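Local coordinates for phage-like element PBSX protein XkdM (Bacillus subtilis, PDB 2GUJ), which is of uncertain function but is probably a tail tube protein of the defective phage-like element PBSX, at residues Gln6-Gly11 with Thr28-Val33; Gly14-Asp19 with Pro84-Gln89; Glu22-Lys27 with Ala61-Val66; Val104-Val109 with Phe132-Phe137. All blocks are in the same frame, centred on the assembly; numbering follows the deposited sequence.

Contact 1: residues Gln6-Gly11 with Thr28-Val33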
loop_
_atom_site.group_PDB
_atom_site.type_symbol
_atom_site.label_atom_id
_atom_site.label_comp_id
_atom_site.label_asym_id
_atom_site.label_seq_id
_atom_site.Cartn_x
_atom_site.Cartn_y
_atom_site.Cartn_z
ATOM N N GLN B 6 -9.687 -8.590 -1.050
ATOM C CA GLN B 6 -10.587 -8.593 0.095
ATOM C C GLN B 6 -10.014 -9.470 1.208
ATOM O O GLN B 6 -10.637 -9.660 2.252
ATOM C CB GLN B 6 -11.975 -9.118 -0.297
ATOM C CG GLN B 6 -13.086 -8.606 0.596
ATOM C CD GLN B 6 -13.213 -7.092 0.547
ATOM O OE1 GLN B 6 -13.581 -6.523 -0.483
ATOM N NE2 GLN B 6 -12.901 -6.432 1.663
ATOM N N ASN B 7 -8.815 -9.996 0.976
ATOM C CA ASN B 7 -8.112 -10.837 1.951
ATOM C C ASN B 7 -7.458 -9.889 2.953
ATOM O O ASN B 7 -6.427 -10.193 3.552
ATOM C CB ASN B 7 -7.032 -11.661 1.242
ATOM C CG ASN B 7 -6.506 -12.799 2.098
ATOM O OD1 ASN B 7 -5.576 -13.498 1.707
ATOM N ND2 ASN B 7 -7.105 -12.993 3.271
ATOM N N THR B 8 -8.090 -8.736 3.129
ATOM C CA THR B 8 -7.604 -7.682 4.007
ATOM C C THR B 8 -7.951 -7.927 5.481
ATOM O O THR B 8 -8.569 -8.938 5.821
ATOM C CB THR B 8 -8.176 -6.340 3.520
ATOM O OG1 THR B 8 -7.601 -5.259 4.257
ATOM C CG2 THR B 8 -9.692 -6.326 3.674
ATOM N N ILE B 9 -7.543 -6.996 6.341
ATOM C CA ILE B 9 -7.762 -7.080 7.784
ATOM C C ILE B 9 -7.415 -5.729 8.375
ATOM O O ILE B 9 -6.331 -5.201 8.111
ATOM C CB ILE B 9 -6.807 -8.068 8.453
ATOM C CG1 ILE B 9 -6.946 -7.977 9.981
ATOM C CG2 ILE B 9 -5.391 -7.736 8.054
ATOM C CD1 ILE B 9 -5.978 -8.848 10.751
ATOM N N SER B 10 -8.302 -5.173 9.189
ATOM C CA SER B 10 -8.022 -3.879 9.781
ATOM C C SER B 10 -8.737 -3.711 11.106
ATOM O O SER B 10 -9.718 -4.393 11.382
ATOM C CB SER B 10 -8.465 -2.780 8.840
ATOM O OG SER B 10 -9.784 -2.415 9.163
ATOM N N GLY B 11 -8.248 -2.785 11.918
ATOM C CA GLY B 11 -8.871 -2.553 13.201
ATOM C C GLY B 11 -8.700 -1.144 13.741
ATOM O O GLY B 11 -7.676 -0.497 13.530
ATOM N N THR B 28 -6.323 4.092 13.286
ATOM C CA THR B 28 -6.646 3.219 12.179
ATOM C C THR B 28 -5.415 2.555 11.581
ATOM O O THR B 28 -4.374 3.187 11.380
ATOM C CB THR B 28 -7.358 3.990 11.074
ATOM O OG1 THR B 28 -7.512 3.145 9.930
ATOM C CG2 THR B 28 -6.536 5.223 10.679
ATOM N N PHE B 29 -5.556 1.268 11.307
ATOM C CA PHE B 29 -4.493 0.479 10.708
ATOM C C PHE B 29 -5.182 -0.584 9.872
ATOM O O PHE B 29 -6.293 -1.002 10.196
ATOM C CB PHE B 29 -3.632 -0.159 11.801
ATOM C CG PHE B 29 -4.039 -1.547 12.171
ATOM C CD1 PHE B 29 -3.630 -2.626 11.403
ATOM C CD2 PHE B 29 -4.885 -1.773 13.253
ATOM C CE1 PHE B 29 -4.062 -3.915 11.701
ATOM C CE2 PHE B 29 -5.321 -3.057 13.561
ATOM C CZ PHE B 29 -4.913 -4.135 12.780
ATOM N N GLU B 30 -4.537 -1.007 8.793
ATOM C CA GLU B 30 -5.114 -2.031 7.927
ATOM C C GLU B 30 -4.009 -2.875 7.302
ATOM O O GLU B 30 -3.211 -2.376 6.512
ATOM C CB GLU B 30 -5.949 -1.378 6.825
ATOM C CG GLU B 30 -6.594 -2.371 5.855
ATOM C CD GLU B 30 -7.209 -1.688 4.638
ATOM O OE1 GLU B 30 -6.448 -1.108 3.826
ATOM O OE2 GLU B 30 -8.455 -1.732 4.486
ATOM N N ALA B 31 -3.972 -4.157 7.652
ATOM C CA ALA B 31 -2.947 -5.053 7.137
ATOM C C ALA B 31 -3.443 -5.897 5.986
ATOM O O ALA B 31 -4.540 -5.687 5.493
ATOM C CB ALA B 31 -2.428 -5.945 8.255
ATOM N N ASN B 32 -2.638 -6.880 5.599
ATOM C CA ASN B 32 -2.955 -7.762 4.477
ATOM C C ASN B 32 -2.290 -9.137 4.523
ATOM O O ASN B 32 -1.197 -9.297 3.969
ATOM C CB ASN B 32 -2.518 -7.092 3.174
ATOM C CG ASN B 32 -3.557 -6.157 2.619
ATOM O OD1 ASN B 32 -4.634 -6.590 2.211
ATOM N ND2 ASN B 32 -3.241 -4.864 2.584
ATOM N N VAL B 33 -2.907 -10.142 5.140
ATOM C CA VAL B 33 -2.252 -11.451 5.135
ATOM C C VAL B 33 -1.888 -11.833 3.702
ATOM O O VAL B 33 -2.737 -11.822 2.819
ATOM C CB VAL B 33 -3.144 -12.553 5.714
ATOM C CG1 VAL B 33 -3.022 -12.575 7.226
ATOM C CG2 VAL B 33 -4.587 -12.320 5.310
#
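Glu30 lays its side chain across Ser10 and Thr8, on one face of the antiparallel pair formed by strands 9-11 and 28-33. Its CB sits beside Ser10 CB at 3.5 Å, as expected for partners in a non-hydrogen-bonded pair. With CG anti to the backbone N (chi1 180°), the chain then runs out over the neighbouring strand, and Glu30 CG touches both Ser10 CB and Thr8 OG1. Glu30 CD lies 3.6 Å from Thr8 OG1, and OE2 is equally near that hydroxyl. Thr8 OG1 makes a weak bond to Ala31 O, while Ser10 OG is held by the carboxylate of Asp93. Glu30 also packs against Glu127 of the second subunit.

The other face of the paired strands is apolar. Ile9 CG2 touches Ala31 CB at 3.5 Å, and the ring of Phe29 folds back beneath Gly11, whose N lies over one face of it. A separate contact lies beyond the paired residues, where Val33 CG2 meets the side-chain amide of Asn7, the two side chains crossing at about a right angle.

Between these faces the backbone bonds are uneven. Ala31 N reaches Ile9 O at 2.6 Å, but the return bond from Ile9 N to Ala31 O is weak. Gly11 N closes the other end on Phe29 O at 3.2 Å. The chemistry is thus two-sided: polar side chains line one face, from which Glu30 touches the second subunit, whereas isoleucine, alanine and phenylalanine turn toward the core.

Contact 2: residues Gly14-Asp19 with Pro84-Gln89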
loop_
_atom_site.group_PDB
_atom_site.type_symbol
_atom_site.label_atom_id
_atom_site.label_comp_id
_atom_site.label_asym_id
_atom_site.label_seq_id
_atom_site.Cartn_x
_atom_site.Cartn_y
_atom_site.Cartn_z
ATOM N N GLY B 14 -5.572 1.192 18.421
ATOM C CA GLY B 14 -4.711 0.155 18.970
ATOM C C GLY B 14 -3.421 0.683 19.579
ATOM O O GLY B 14 -3.106 1.864 19.458
ATOM N N ARG B 15 -2.677 -0.196 20.243
ATOM C CA ARG B 15 -1.420 0.176 20.879
ATOM C C ARG B 15 -0.330 -0.851 20.557
ATOM O O ARG B 15 -0.594 -2.056 20.586
ATOM C CB ARG B 15 -1.613 0.263 22.397
ATOM C CG ARG B 15 -2.410 1.474 22.888
ATOM C CD ARG B 15 -3.910 1.340 22.669
ATOM N NE ARG B 15 -4.529 2.661 22.550
ATOM C CZ ARG B 15 -5.841 2.883 22.532
ATOM N NH1 ARG B 15 -6.687 1.864 22.634
ATOM N NH2 ARG B 15 -6.307 4.126 22.401
ATOM N N LEU B 16 0.884 -0.393 20.243
ATOM C CA LEU B 16 1.980 -1.329 19.928
ATOM C C LEU B 16 3.016 -1.330 21.059
ATOM O O LEU B 16 3.479 -0.279 21.491
ATOM C CB LEU B 16 2.659 -0.960 18.601
ATOM C CG LEU B 16 3.653 0.196 18.667
ATOM C CD1 LEU B 16 4.380 0.357 17.335
ATOM C CD2 LEU B 16 2.905 1.452 19.037
ATOM N N PHE B 17 3.391 -2.518 21.518
ATOM C CA PHE B 17 4.315 -2.638 22.642
ATOM C C PHE B 17 5.695 -3.169 22.289
ATOM O O PHE B 17 5.818 -4.231 21.693
ATOM C CB PHE B 17 3.691 -3.544 23.716
ATOM C CG PHE B 17 2.313 -3.113 24.163
ATOM C CD1 PHE B 17 1.289 -2.912 23.238
ATOM C CD2 PHE B 17 2.034 -2.913 25.505
ATOM C CE1 PHE B 17 0.015 -2.516 23.646
ATOM C CE2 PHE B 17 0.767 -2.521 25.916
ATOM C CZ PHE B 17 -0.245 -2.322 24.984
ATOM N N LEU B 18 6.743 -2.430 22.640
ATOM C CA LEU B 18 8.087 -2.906 22.354
ATOM C C LEU B 18 8.506 -3.643 23.612
ATOM O O LEU B 18 8.667 -3.051 24.681
ATOM C CB LEU B 18 9.035 -1.747 22.058
ATOM C CG LEU B 18 10.328 -2.158 21.341
ATOM C CD1 LEU B 18 11.026 -0.922 20.772
ATOM C CD2 LEU B 18 11.240 -2.879 22.313
ATOM N N ASP B 19 8.650 -4.950 23.472
ATOM C CA ASP B 19 9.000 -5.819 24.579
ATOM C C ASP B 19 8.401 -5.410 25.934
ATOM O O ASP B 19 8.991 -5.667 26.978
ATOM C CB ASP B 19 10.508 -5.953 24.715
ATOM C CG ASP B 19 10.896 -7.273 25.342
ATOM O OD1 ASP B 19 10.077 -7.792 26.133
ATOM O OD2 ASP B 19 12.000 -7.794 25.054
ATOM N N PRO B 84 13.435 -2.523 14.934
ATOM C CA PRO B 84 12.902 -3.337 16.026
ATOM C C PRO B 84 11.566 -3.989 15.685
ATOM O O PRO B 84 10.895 -3.581 14.743
ATOM C CB PRO B 84 12.765 -2.321 17.149
ATOM C CG PRO B 84 12.291 -1.110 16.413
ATOM C CD PRO B 84 13.199 -1.088 15.191
ATOM N N TYR B 85 11.195 -5.000 16.460
ATOM C CA TYR B 85 9.936 -5.694 16.260
ATOM C C TYR B 85 8.931 -5.311 17.329
ATOM O O TYR B 85 9.050 -5.744 18.475
ATOM C CB TYR B 85 10.121 -7.202 16.342
ATOM C CG TYR B 85 10.724 -7.859 15.133
ATOM C CD1 TYR B 85 10.348 -7.490 13.845
ATOM C CD2 TYR B 85 11.628 -8.908 15.276
ATOM C CE1 TYR B 85 10.861 -8.153 12.728
ATOM C CE2 TYR B 85 12.138 -9.574 14.168
ATOM C CZ TYR B 85 11.750 -9.187 12.899
ATOM O OH TYR B 85 12.274 -9.819 11.802
ATOM N N PHE B 86 7.942 -4.509 16.972
ATOM C CA PHE B 86 6.928 -4.128 17.940
ATOM C C PHE B 86 5.737 -5.076 17.769
ATOM O O PHE B 86 5.601 -5.745 16.737
ATOM C CB PHE B 86 6.458 -2.688 17.713
ATOM C CG PHE B 86 7.469 -1.805 17.042
ATOM C CD1 PHE B 86 8.007 -2.154 15.807
ATOM C CD2 PHE B 86 7.841 -0.595 17.613
ATOM C CE1 PHE B 86 8.897 -1.306 15.140
ATOM C CE2 PHE B 86 8.729 0.265 16.955
ATOM C CZ PHE B 86 9.260 -0.095 15.715
ATOM N N THR B 87 4.892 -5.150 18.790
ATOM C CA THR B 87 3.707 -5.993 18.746
ATOM C C THR B 87 2.503 -5.066 18.788
ATOM O O THR B 87 2.233 -4.438 19.813
ATOM C CB THR B 87 3.659 -6.928 19.946
ATOM O OG1 THR B 87 4.597 -7.989 19.735
ATOM C CG2 THR B 87 2.245 -7.485 20.153
ATOM N N LEU B 88 1.780 -4.987 17.677
ATOM C CA LEU B 88 0.630 -4.102 17.587
ATOM C C LEU B 88 -0.659 -4.786 18.024
ATOM O O LEU B 88 -1.182 -5.661 17.326
ATOM C CB LEU B 88 0.510 -3.561 16.152
ATOM C CG LEU B 88 -0.599 -2.512 16.007
ATOM C CD1 LEU B 88 -0.507 -1.770 14.674
ATOM C CD2 LEU B 88 -1.945 -3.207 16.147
ATOM N N GLN B 89 -1.201 -4.359 19.158
ATOM C CA GLN B 89 -2.419 -4.983 19.660
ATOM C C GLN B 89 -3.624 -4.042 19.683
ATOM O O GLN B 89 -3.813 -3.285 20.632
ATOM C CB GLN B 89 -2.166 -5.552 21.053
ATOM C CG GLN B 89 -3.207 -6.554 21.474
ATOM C CD GLN B 89 -2.835 -7.266 22.751
ATOM O OE1 GLN B 89 -3.601 -8.089 23.265
ATOM N NE2 GLN B 89 -1.651 -6.957 23.277
#
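Phe17 and Thr87 form one of two hydrogen-bonded pairs in this antiparallel contact. Phe17 N donates to Thr87 O at 2.8 Å, and Thr87 N returns a bond to Phe17 O at 3.2 Å. At the other, Gln89 N binds Arg15 O at 2.8 Å with an N-H...O angle of 160°; its reciprocal, Arg15 N to Gln89 O, is straight but weak. Between these pairs, Leu16 CA makes a C-H...O contact with Thr87 O, so that oxygen serves both Leu16 and Phe17. It also lies at the edge of the Phe17 ring, near its plane.

Leu16 carries the apolar face. Its CG is placed between the backbone N and carbonyl carbon (chi1 79°), which lays the leucine alongside Phe86, both pointing the same way. Leu16 CD1 touches Phe86 CD2 at 3.6 Å, while Leu16 CB faces Leu88 CB at 4.2 Å. Leu18 extends the row, its CD1 lying 4.3 Å from Pro84 CB.

A second shell fixes these groups. Phe86 meets Phe111 edge-to-face and rests on Phe70 and Met74 of helix 68-79; Pro84 packs on Tyr77 of the same helix. Toward the other face, Arg15 pairs with Glu13 through NH2, and Gln89 OE1 accepts a weak bond from Arg103.

Three sound backbone bonds and one weak one hold strands whose two faces differ in chemistry: Phe86 and Pro84 join the sheet to helix 68-79, with the leucines packed beside them, whereas Arg15, Phe17, Thr87 and Gln89 form a partly exposed, mixed surface, on which Arg15 and Gln89 have polar partners.

Contact 3: residues Glu22-Lys27 with Ala61-Val66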
loop_
_atom_site.group_PDB
_atom_site.type_symbol
_atom_site.label_atom_id
_atom_site.label_comp_id
_atom_site.label_asym_id
_atom_site.label_seq_id
_atom_site.Cartn_x
_atom_site.Cartn_y
_atom_site.Cartn_z
ATOM N N GLU B 22 4.574 0.412 26.101
ATOM C CA GLU B 22 3.610 0.902 25.136
ATOM C C GLU B 22 4.341 2.084 24.510
ATOM O O GLU B 22 4.975 2.861 25.217
ATOM C CB GLU B 22 2.335 1.349 25.838
ATOM C CG GLU B 22 1.120 1.228 24.951
ATOM C CD GLU B 22 -0.108 1.895 25.538
ATOM O OE1 GLU B 22 -0.019 3.100 25.872
ATOM O OE2 GLU B 22 -1.162 1.223 25.650
HETATM N N MSE B 23 4.274 2.232 23.192
HETATM C CA MSE B 23 5.027 3.313 22.573
HETATM C C MSE B 23 4.361 4.171 21.503
HETATM O O MSE B 23 5.040 4.937 20.814
HETATM C CB MSE B 23 6.329 2.732 22.034
HETATM C CG MSE B 23 7.072 1.963 23.096
HETATM SE SE MSE B 23 8.987 2.059 22.958
HETATM C CE MSE B 23 9.229 3.920 23.461
ATOM N N ALA B 24 3.047 4.051 21.366
ATOM C CA ALA B 24 2.308 4.839 20.387
ATOM C C ALA B 24 0.873 4.372 20.292
ATOM O O ALA B 24 0.596 3.216 19.971
ATOM C CB ALA B 24 2.962 4.758 19.016
ATOM N N HIS B 25 -0.043 5.274 20.595
ATOM C CA HIS B 25 -1.449 4.946 20.508
ATOM C C HIS B 25 -1.783 5.106 19.047
ATOM O O HIS B 25 -2.248 6.159 18.616
ATOM C CB HIS B 25 -2.274 5.901 21.368
ATOM C CG HIS B 25 -2.049 5.715 22.834
ATOM N ND1 HIS B 25 -2.806 6.354 23.796
ATOM C CD2 HIS B 25 -1.168 4.937 23.508
ATOM C CE1 HIS B 25 -2.403 5.974 24.993
ATOM N NE2 HIS B 25 -1.408 5.113 24.847
ATOM N N ILE B 26 -1.518 4.053 18.285
ATOM C CA ILE B 26 -1.778 4.055 16.858
ATOM C C ILE B 26 -3.257 3.891 16.531
ATOM O O ILE B 26 -3.923 2.988 17.030
ATOM C CB ILE B 26 -0.984 2.947 16.165
ATOM C CG1 ILE B 26 -1.340 2.912 14.682
ATOM C CG2 ILE B 26 -1.266 1.611 16.837
ATOM C CD1 ILE B 26 -0.145 2.699 13.785
ATOM N N LYS B 27 -3.764 4.775 15.684
ATOM C CA LYS B 27 -5.168 4.728 15.309
ATOM C C LYS B 27 -5.428 3.736 14.195
ATOM O O LYS B 27 -4.838 2.663 14.160
ATOM C CB LYS B 27 -5.650 6.105 14.874
ATOM C CG LYS B 27 -6.798 6.635 15.710
ATOM C CD LYS B 27 -6.386 6.808 17.161
ATOM C CE LYS B 27 -7.424 7.605 17.918
ATOM N NZ LYS B 27 -7.084 7.772 19.362
ATOM N N ALA B 61 -0.640 1.770 8.479
ATOM C CA ALA B 61 -1.356 2.239 9.638
ATOM C C ALA B 61 -0.955 3.664 9.905
ATOM O O ALA B 61 0.107 4.102 9.468
ATOM C CB ALA B 61 -1.020 1.378 10.816
ATOM N N THR B 62 -1.804 4.390 10.619
ATOM C CA THR B 62 -1.516 5.777 10.948
ATOM C C THR B 62 -1.490 5.980 12.451
ATOM O O THR B 62 -2.347 5.470 13.173
ATOM C CB THR B 62 -2.562 6.736 10.333
ATOM O OG1 THR B 62 -3.867 6.140 10.393
ATOM C CG2 THR B 62 -2.200 7.045 8.890
ATOM N N PHE B 63 -0.505 6.727 12.929
ATOM C CA PHE B 63 -0.404 6.965 14.352
ATOM C C PHE B 63 -1.225 8.163 14.804
ATOM O O PHE B 63 -1.455 9.106 14.039
ATOM C CB PHE B 63 1.061 7.141 14.751
ATOM C CG PHE B 63 1.909 5.916 14.513
ATOM C CD1 PHE B 63 2.225 5.503 13.216
ATOM C CD2 PHE B 63 2.402 5.181 15.589
ATOM C CE1 PHE B 63 3.022 4.376 12.994
ATOM C CE2 PHE B 63 3.200 4.054 15.376
ATOM C CZ PHE B 63 3.510 3.653 14.070
ATOM N N TYR B 64 -1.680 8.093 16.052
ATOM C CA TYR B 64 -2.482 9.142 16.677
ATOM C C TYR B 64 -1.570 10.183 17.329
ATOM O O TYR B 64 -1.508 11.322 16.883
ATOM C CB TYR B 64 -3.455 8.511 17.702
ATOM C CG TYR B 64 -3.855 9.391 18.880
ATOM C CD1 TYR B 64 -4.428 10.654 18.687
ATOM C CD2 TYR B 64 -3.636 8.963 20.193
ATOM C CE1 TYR B 64 -4.765 11.468 19.776
ATOM C CE2 TYR B 64 -3.969 9.766 21.281
ATOM C CZ TYR B 64 -4.528 11.014 21.072
ATOM O OH TYR B 64 -4.821 11.805 22.163
ATOM N N LYS B 65 -0.854 9.793 18.376
ATOM C CA LYS B 65 0.053 10.725 19.049
ATOM C C LYS B 65 1.480 10.182 18.988
ATOM O O LYS B 65 1.683 8.986 18.785
ATOM C CB LYS B 65 -0.360 10.917 20.517
ATOM C CG LYS B 65 -0.510 9.605 21.296
ATOM C CD LYS B 65 -0.504 9.822 22.808
ATOM C CE LYS B 65 -1.646 10.723 23.265
ATOM N NZ LYS B 65 -1.705 10.865 24.751
ATOM N N VAL B 66 2.465 11.058 19.159
ATOM C CA VAL B 66 3.851 10.620 19.128
ATOM C C VAL B 66 4.662 11.145 20.292
ATOM O O VAL B 66 4.953 12.334 20.377
ATOM C CB VAL B 66 4.559 11.046 17.845
ATOM C CG1 VAL B 66 5.930 10.374 17.773
ATOM C CG2 VAL B 66 3.717 10.684 16.647
#
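Strands 22-27 and 61-63 run antiparallel but splayed, their axes at 132°, with Ile26 and Phe63 forming a non-hydrogen-bonded pair and a weak bond from Lys27 N to Thr62 O. His25, at the centre of an inverse gamma turn, bends the first strand where the second leaves it.

Ile26 makes the main apolar contact. With chi1 176° turning CG1 away from its own amide nitrogen and chi2 139° following, Ile26 brings CD1 over the centre of the Phe63 ring, a CH-pi contact 3.6 Å from the centroid and close to the normal. The same methyl touches Ala61 CB at 3.4 Å. Ala24 comes to Phe63 from another direction: its CB lies in the ring plane, 3.5 Å from CD2. The phenylalanine is thus covered on a face and met at an edge, and it also packs against Phe111.

On the outer side, Lys27 bends at chi2 and runs alongside Tyr64. Lys27 NZ hangs over one face of that ring, 3.8 Å from its centroid, in a cation-pi contact, and is further held by a salt bridge to Glu13. Lys65 CB lies over the opposite face. The imidazole of His25 donates from NE2 to Glu22 OE1, 2.7 Å away and near the ring plane.

The pair belongs to a curled antiparallel sheet, consistent with the barrel fold of phage tail tube proteins, with Phe63 inside and Lys27 and Tyr64 outside.

Contact 4: residues Val104-Val109 with Phe132-Phe137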
loop_
_atom_site.group_PDB
_atom_site.type_symbol
_atom_site.label_atom_id
_atom_site.label_comp_id
_atom_site.label_asym_id
_atom_site.label_seq_id
_atom_site.Cartn_x
_atom_site.Cartn_y
_atom_site.Cartn_z
ATOM N N VAL B 104 -7.103 -7.836 18.097
ATOM C CA VAL B 104 -6.240 -8.337 17.047
ATOM C C VAL B 104 -4.824 -7.967 17.400
ATOM O O VAL B 104 -4.546 -6.810 17.705
ATOM C CB VAL B 104 -6.543 -7.653 15.730
ATOM C CG1 VAL B 104 -5.898 -8.402 14.593
ATOM C CG2 VAL B 104 -8.027 -7.547 15.554
ATOM N N THR B 105 -3.919 -8.930 17.389
ATOM C CA THR B 105 -2.545 -8.573 17.655
ATOM C C THR B 105 -1.809 -8.856 16.356
ATOM O O THR B 105 -2.243 -9.692 15.564
ATOM C CB THR B 105 -1.943 -9.404 18.777
ATOM O OG1 THR B 105 -1.463 -10.639 18.241
ATOM C CG2 THR B 105 -2.986 -9.675 19.864
ATOM N N LEU B 106 -0.724 -8.134 16.109
ATOM C CA LEU B 106 0.068 -8.343 14.903
ATOM C C LEU B 106 1.471 -8.608 15.354
ATOM O O LEU B 106 2.238 -7.680 15.626
ATOM C CB LEU B 106 0.055 -7.114 13.999
ATOM C CG LEU B 106 -1.186 -6.986 13.116
ATOM C CD1 LEU B 106 -1.397 -8.283 12.345
ATOM C CD2 LEU B 106 -2.389 -6.699 13.968
ATOM N N TYR B 107 1.814 -9.882 15.441
ATOM C CA TYR B 107 3.145 -10.237 15.878
ATOM C C TYR B 107 4.181 -9.760 14.903
ATOM O O TYR B 107 4.018 -9.868 13.691
ATOM C CB TYR B 107 3.255 -11.737 16.081
ATOM C CG TYR B 107 2.201 -12.240 17.022
ATOM C CD1 TYR B 107 1.748 -11.445 18.080
ATOM C CD2 TYR B 107 1.632 -13.494 16.847
ATOM C CE1 TYR B 107 0.750 -11.886 18.932
ATOM C CE2 TYR B 107 0.631 -13.947 17.691
ATOM C CZ TYR B 107 0.190 -13.134 18.731
ATOM O OH TYR B 107 -0.848 -13.558 19.529
ATOM N N ASP B 108 5.226 -9.185 15.471
ATOM C CA ASP B 108 6.346 -8.662 14.731
ATOM C C ASP B 108 6.075 -7.656 13.637
ATOM O O ASP B 108 6.700 -7.710 12.576
ATOM C CB ASP B 108 7.184 -9.814 14.194
ATOM C CG ASP B 108 8.299 -10.180 15.138
ATOM O OD1 ASP B 108 8.069 -10.204 16.369
ATOM O OD2 ASP B 108 9.412 -10.433 14.645
ATOM N N VAL B 109 5.141 -6.741 13.888
ATOM C CA VAL B 109 4.877 -5.683 12.925
ATOM C C VAL B 109 6.230 -4.982 12.934
ATOM O O VAL B 109 6.909 -4.987 13.960
ATOM C CB VAL B 109 3.797 -4.691 13.422
ATOM C CG1 VAL B 109 3.310 -5.104 14.802
ATOM C CG2 VAL B 109 4.365 -3.267 13.453
ATOM N N PHE B 132 4.469 -1.085 7.120
ATOM C CA PHE B 132 5.080 -1.932 8.130
ATOM C C PHE B 132 4.857 -3.360 7.722
ATOM O O PHE B 132 4.035 -3.617 6.854
ATOM C CB PHE B 132 4.472 -1.644 9.507
ATOM C CG PHE B 132 3.074 -2.158 9.677
ATOM C CD1 PHE B 132 2.827 -3.525 9.774
ATOM C CD2 PHE B 132 1.998 -1.276 9.752
ATOM C CE1 PHE B 132 1.535 -4.011 9.936
ATOM C CE2 PHE B 132 0.693 -1.757 9.916
ATOM C CZ PHE B 132 0.463 -3.130 10.010
ATOM N N THR B 133 5.572 -4.300 8.317
ATOM C CA THR B 133 5.355 -5.672 7.900
ATOM C C THR B 133 5.369 -6.655 9.043
ATOM O O THR B 133 6.429 -7.044 9.545
ATOM C CB THR B 133 6.391 -6.140 6.861
ATOM O OG1 THR B 133 7.661 -6.324 7.502
ATOM C CG2 THR B 133 6.526 -5.117 5.747
ATOM N N PHE B 134 4.175 -7.072 9.442
ATOM C CA PHE B 134 4.031 -8.026 10.529
ATOM C C PHE B 134 4.425 -9.400 10.024
ATOM O O PHE B 134 4.464 -9.616 8.824
ATOM C CB PHE B 134 2.587 -8.051 11.016
ATOM C CG PHE B 134 1.602 -8.456 9.966
ATOM C CD1 PHE B 134 1.256 -7.587 8.933
ATOM C CD2 PHE B 134 1.013 -9.709 10.016
ATOM C CE1 PHE B 134 0.337 -7.963 7.973
ATOM C CE2 PHE B 134 0.099 -10.099 9.070
ATOM C CZ PHE B 134 -0.245 -9.222 8.039
ATOM N N GLU B 135 4.729 -10.320 10.931
ATOM C CA GLU B 135 5.123 -11.668 10.537
ATOM C C GLU B 135 4.074 -12.677 10.958
ATOM O O GLU B 135 4.223 -13.871 10.719
ATOM C CB GLU B 135 6.467 -12.042 11.166
ATOM C CG GLU B 135 7.616 -12.117 10.192
ATOM C CD GLU B 135 7.744 -10.857 9.354
ATOM O OE1 GLU B 135 7.032 -10.764 8.324
ATOM O OE2 GLU B 135 8.551 -9.963 9.725
ATOM N N ASP B 136 3.023 -12.194 11.604
ATOM C CA ASP B 136 1.942 -13.062 12.041
ATOM C C ASP B 136 0.855 -12.200 12.670
ATOM O O ASP B 136 1.146 -11.165 13.268
ATOM C CB ASP B 136 2.451 -14.085 13.049
ATOM C CG ASP B 136 1.405 -15.096 13.401
ATOM O OD1 ASP B 136 0.240 -14.688 13.536
ATOM O OD2 ASP B 136 1.726 -16.290 13.551
ATOM N N PHE B 137 -0.393 -12.630 12.522
ATOM C CA PHE B 137 -1.531 -11.899 13.047
ATOM C C PHE B 137 -2.345 -12.811 13.946
ATOM O O PHE B 137 -2.146 -14.020 13.926
ATOM C CB PHE B 137 -2.368 -11.393 11.884
ATOM C CG PHE B 137 -3.587 -12.206 11.605
ATOM C CD1 PHE B 137 -4.797 -11.866 12.192
ATOM C CD2 PHE B 137 -3.542 -13.287 10.737
ATOM C CE1 PHE B 137 -5.953 -12.579 11.914
ATOM C CE2 PHE B 137 -4.692 -14.008 10.454
ATOM C CZ PHE B 137 -5.902 -13.650 11.047
#
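A type II beta turn from Leu106 to Val109 forms the corner of strand 103-109, and the segment 132-137 wraps round it. At its centre, Tyr107 O receives two backbone donors: Glu135 N at 2.9 Å, and Asp136 N more weakly. A weak bond from Tyr107 N to Asp136 O completes the pair. Within the turn, Asp108 O receives a C-H...O contact from Phe134 CA.

Leu106 is the chief apolar link. Its CD1 lies over one face of the Phe134 ring, off toward the rim, 4.0 Å from the centroid; the same methyl reaches Phe137 CB. The leucine crosses both phenylalanines obliquely. The first torsion of Phe134 (chi1 61°) swings the ring under that methyl. Val109 CB lies against Phe132, 4.0 Å from its CD1.

Tyr107 and Asp136 lie side by side on the other face, with ring and carboxylate planes 51° apart. Their polar ends part company: Tyr107 OH binds Asp138, whereas Asp136 OD2 forms a salt bridge with Arg46, which may hold the carboxylate in its charged form.

Leu88 of strand 86-92 bonds to Leu106 through the backbone and packs on Val109, while helix 44-47 meets Phe137 through Arg46 and Met47. The ring of Phe134 projects onto Ala31 of strand 21-33, so the apolar side of the corner is buried among the strands, while Tyr107 and Asp108 stay partly exposed.

Overall arrangement
One curled antiparallel sheet unites the four contacts, and strand 21-33 links contacts 1 and 3, which use successive parts of it, their centres about 16 Å apart. Contact 2 adjoins contact 3, centre to centre about 10 Å, through the hairpin of strands 14-18 and 21-33, where Gly14 N lies 2.8 Å from Ile26 O. It also adjoins contact 4, about 9 Å away between centres. Contacts 1 and 4, about 11 Å apart between centres, meet across the interior, with Ile9 CD1 3.5 Å from Phe137 CD1. Their shared apolar interior is consistent with a barrel fold of the tail tube family; which surfaces assemble a tail remains an inference.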